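Local coordinates for uncharacterized protein (Bacteroides eggerthii, PDB 4GDZ) that is of unknown function, belongs to the DUF4251 family and carries a bound magnesium ion in the crystal, at residues V73-F84 against G95-V103. Numbering follows the deposited sequence.
Sequences VNQGRGTVQVAF and GGVTVDGTV
Antiparallel backbone pairing joins strands 77-85 and 94-100, the two arms of a beta hairpin, with strand 94-100 outermost in the sheet of this chain; Thr102 and Val103 begin the next strand. Cross-strand pairs run from Phe84 with Gly95 to Arg77 with Thr102, past the corner at Gly101, and then Val103 N donates to Gly76 O (2.9 Å). Val80, Val82, Val97 and Val99 share the buried face; Val80 CG1 lies 3.8 Å from Val99 CB, the two side chains side by side and both against Ile122. At the far end the Phe84 ring lies over its glycine neighbour, a CH-pi contact with Gly95 CA 3.9 Å from the ring centroid. Phe84 chi1 of 57° sets CG between the backbone N and carbonyl carbon, turning the ring across the strand; a CB on Gly95 would clash with Phe84 CZ. Replacing Phe84 by an alanine would remove the ring and would probably strip Gly95 CA of its CH-pi partner and open a gap beside Val64. In this antiparallel up-and-down meander the chain turns a corner at Gly101, passing from strand 94-100 into strand 102-110, which pairs onward with strand 116-123 (Thr102 with Gln123). Polar side chains line the other face. Thr79 OG1 donates to Asp100 OD1 (2.8 Å) from above the carboxylate plane, while Gln81 NE2 donates to Thr98 OG1 (3.3 Å), OG1 lying in the Gln81 amide plane. A water linking Val82 O and Thr98 OG1 adds a bridge. Arg77 is bent at chi2 and chi3; Gly101 O sits 3.5 Å above its guanidinium plane, toward the rim, without a hydrogen bond from NE, and Val103 CG2 packs 3.5 Å from Arg77 C.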
loop_
_atom_site.group_PDB
_atom_site.type_symbol
_atom_site.label_atom_id
_atom_site.label_comp_id
_atom_site.label_asym_id
_atom_site.label_seq_id
_atom_site.Cartn_x
_atom_site.Cartn_y
_atom_site.Cartn_z
ATOM N N VAL A 73 -23.204 -10.218 5.332
ATOM C CA VAL A 73 -23.589 -10.519 6.693
ATOM C C VAL A 73 -25.037 -10.079 6.827
ATOM O O VAL A 73 -25.400 -8.947 6.461
ATOM C CB VAL A 73 -22.682 -9.834 7.744
ATOM C CG1 VAL A 73 -23.286 -9.972 9.149
ATOM C CG2 VAL A 73 -21.264 -10.422 7.688
ATOM N N ASN A 74 -25.873 -10.992 7.302
ATOM C CA ASN A 74 -27.281 -10.687 7.553
ATOM C C ASN A 74 -27.676 -11.265 8.892
ATOM O O ASN A 74 -28.064 -12.427 8.982
ATOM C CB ASN A 74 -28.179 -11.232 6.455
ATOM C CG ASN A 74 -29.619 -10.773 6.614
ATOM O OD1 ASN A 74 -29.965 -10.066 7.567
ATOM N ND2 ASN A 74 -30.455 -11.155 5.672
ATOM N N GLN A 75 -27.478 -10.449 9.923
ATOM C CA GLN A 75 -27.708 -10.807 11.312
ATOM C C GLN A 75 -26.800 -11.997 11.690
ATOM O O GLN A 75 -25.588 -11.865 11.568
ATOM C CB GLN A 75 -29.209 -10.927 11.589
ATOM C CG GLN A 75 -29.800 -9.524 11.488
ATOM C CD GLN A 75 -31.312 -9.427 11.571
ATOM O OE1 GLN A 75 -32.056 -10.385 11.352
ATOM N NE2 GLN A 75 -31.775 -8.231 11.854
ATOM N N GLY A 76 -27.321 -13.134 12.119
ATOM C CA GLY A 76 -26.410 -14.216 12.541
ATOM C C GLY A 76 -25.881 -15.113 11.423
ATOM O O GLY A 76 -25.184 -16.101 11.690
ATOM N N ARG A 77 -26.226 -14.801 10.172
ATOM C CA ARG A 77 -25.809 -15.605 9.036
ATOM C C ARG A 77 -24.900 -14.777 8.135
ATOM O O ARG A 77 -25.039 -13.557 8.011
ATOM C CB ARG A 77 -27.010 -16.086 8.198
ATOM C CG ARG A 77 -28.107 -16.810 8.971
ATOM C CD ARG A 77 -27.732 -18.213 9.398
ATOM N NE ARG A 77 -27.362 -19.072 8.267
ATOM C CZ ARG A 77 -26.970 -20.344 8.384
ATOM N NH1 ARG A 77 -26.919 -20.936 9.578
ATOM N NH2 ARG A 77 -26.635 -21.033 7.298
ATOM N N GLY A 78 -23.978 -15.457 7.487
ATOM C CA GLY A 78 -23.093 -14.793 6.572
ATOM C C GLY A 78 -22.574 -15.732 5.524
ATOM O O GLY A 78 -22.634 -16.965 5.670
ATOM N N THR A 79 -22.051 -15.120 4.464
ATOM C CA THR A 79 -21.467 -15.798 3.329
ATOM C C THR A 79 -20.274 -14.981 2.836
ATOM O O THR A 79 -20.366 -13.765 2.631
ATOM C CB THR A 79 -22.478 -15.905 2.153
ATOM O OG1 THR A 79 -23.663 -16.553 2.603
ATOM C CG2 THR A 79 -21.898 -16.724 0.984
ATOM N N VAL A 80 -19.171 -15.659 2.653
ATOM C CA VAL A 80 -18.030 -15.087 1.953
ATOM C C VAL A 80 -17.762 -15.934 0.728
ATOM O O VAL A 80 -17.693 -17.167 0.786
ATOM C CB VAL A 80 -16.777 -14.919 2.832
ATOM C CG1 VAL A 80 -16.401 -16.196 3.549
ATOM C CG2 VAL A 80 -15.586 -14.418 1.976
ATOM N N GLN A 81 -17.640 -15.255 -0.404
ATOM C CA GLN A 81 -17.230 -15.898 -1.627
ATOM C C GLN A 81 -16.113 -15.052 -2.254
ATOM O O GLN A 81 -16.290 -13.863 -2.448
ATOM C CB GLN A 81 -18.393 -16.037 -2.605
ATOM C CG GLN A 81 -18.000 -16.775 -3.904
ATOM C CD GLN A 81 -19.198 -17.263 -4.682
ATOM O OE1 GLN A 81 -19.899 -16.472 -5.313
ATOM N NE2 GLN A 81 -19.451 -18.577 -4.631
ATOM N N VAL A 82 -14.992 -15.691 -2.569
ATOM C CA VAL A 82 -13.852 -15.058 -3.256
ATOM C C VAL A 82 -13.437 -16.004 -4.369
ATOM O O VAL A 82 -13.348 -17.204 -4.155
ATOM C CB VAL A 82 -12.660 -14.800 -2.294
ATOM C CG1 VAL A 82 -11.433 -14.261 -3.072
ATOM C CG2 VAL A 82 -13.075 -13.834 -1.178
ATOM N N ALA A 83 -13.204 -15.461 -5.562
ATOM C CA ALA A 83 -12.749 -16.239 -6.700
ATOM C C ALA A 83 -12.169 -15.288 -7.725
ATOM O O ALA A 83 -12.902 -14.515 -8.356
ATOM C CB ALA A 83 -13.856 -17.096 -7.337
ATOM N N PHE A 84 -10.850 -15.340 -7.864
ATOM C CA PHE A 84 -10.138 -14.468 -8.816
ATOM C C PHE A 84 -9.143 -15.305 -9.610
ATOM O O PHE A 84 -8.538 -16.272 -9.104
ATOM C CB PHE A 84 -9.496 -13.266 -8.113
ATOM C CG PHE A 84 -8.549 -13.616 -7.010
ATOM C CD1 PHE A 84 -7.188 -13.837 -7.276
ATOM C CD2 PHE A 84 -8.981 -13.673 -5.692
ATOM C CE1 PHE A 84 -6.319 -14.124 -6.254
ATOM C CE2 PHE A 84 -8.110 -13.989 -4.665
ATOM C CZ PHE A 84 -6.775 -14.230 -4.944
ATOM N N GLY A 95 -6.914 -17.427 -6.756
ATOM C CA GLY A 95 -7.218 -17.777 -5.357
ATOM C C GLY A 95 -8.723 -17.748 -5.165
ATOM O O GLY A 95 -9.488 -17.258 -6.030
ATOM N N GLY A 96 -9.156 -18.218 -4.010
ATOM C CA GLY A 96 -10.567 -18.175 -3.695
ATOM C C GLY A 96 -10.970 -19.110 -2.578
ATOM O O GLY A 96 -10.188 -19.954 -2.143
ATOM N N VAL A 97 -12.173 -18.866 -2.077
ATOM C CA VAL A 97 -12.810 -19.665 -1.027
ATOM C C VAL A 97 -14.314 -19.337 -1.044
ATOM O O VAL A 97 -14.716 -18.221 -1.398
ATOM C CB VAL A 97 -12.199 -19.384 0.366
ATOM C CG1 VAL A 97 -12.642 -18.028 0.899
ATOM C CG2 VAL A 97 -12.547 -20.498 1.371
ATOM N N THR A 98 -15.142 -20.297 -0.652
ATOM C CA THR A 98 -16.553 -20.019 -0.333
ATOM C C THR A 98 -16.902 -20.607 1.035
ATOM O O THR A 98 -16.688 -21.779 1.290
ATOM C CB THR A 98 -17.516 -20.574 -1.415
ATOM O OG1 THR A 98 -17.196 -19.975 -2.671
ATOM C CG2 THR A 98 -19.015 -20.290 -1.090
ATOM N N VAL A 99 -17.417 -19.775 1.928
ATOM C CA VAL A 99 -17.899 -20.258 3.233
ATOM C C VAL A 99 -19.269 -19.648 3.457
ATOM O O VAL A 99 -19.442 -18.416 3.450
ATOM C CB VAL A 99 -16.962 -19.829 4.393
ATOM C CG1 VAL A 99 -17.405 -20.514 5.704
ATOM C CG2 VAL A 99 -15.506 -20.158 4.055
ATOM N N ASP A 100 -20.240 -20.504 3.696
ATOM C CA ASP A 100 -21.615 -20.076 3.954
ATOM C C ASP A 100 -22.026 -20.653 5.289
ATOM O O ASP A 100 -21.977 -21.868 5.465
ATOM C CB ASP A 100 -22.502 -20.619 2.819
ATOM C CG ASP A 100 -23.965 -20.176 2.928
ATOM O OD1 ASP A 100 -24.211 -19.152 3.576
ATOM O OD2 ASP A 100 -24.848 -20.836 2.336
ATOM N N GLY A 101 -22.429 -19.809 6.235
ATOM C CA GLY A 101 -22.841 -20.295 7.540
ATOM C C GLY A 101 -23.204 -19.208 8.536
ATOM O O GLY A 101 -23.953 -18.296 8.229
ATOM N N THR A 102 -22.694 -19.340 9.748
ATOM C CA THR A 102 -23.095 -18.478 10.842
ATOM C C THR A 102 -21.964 -17.512 11.172
ATOM O O THR A 102 -20.794 -17.818 10.954
ATOM C CB THR A 102 -23.456 -19.286 12.091
ATOM O OG1 THR A 102 -22.344 -20.119 12.387
ATOM C CG2 THR A 102 -24.752 -20.137 11.863
ATOM N N VAL A 103 -22.339 -16.345 11.685
ATOM C CA VAL A 103 -21.393 -15.268 12.010
ATOM C C VAL A 103 -21.171 -15.254 13.500
ATOM O O VAL A 103 -22.114 -15.330 14.258
ATOM C CB VAL A 103 -21.944 -13.908 11.539
ATOM C CG1 VAL A 103 -21.089 -12.754 12.040
ATOM C CG2 VAL A 103 -22.028 -13.881 10.014
HETATM O O HOH W 1 -25.621 -18.419 5.758
HETATM O O HOH W 2 -14.967 -19.637 -4.248
#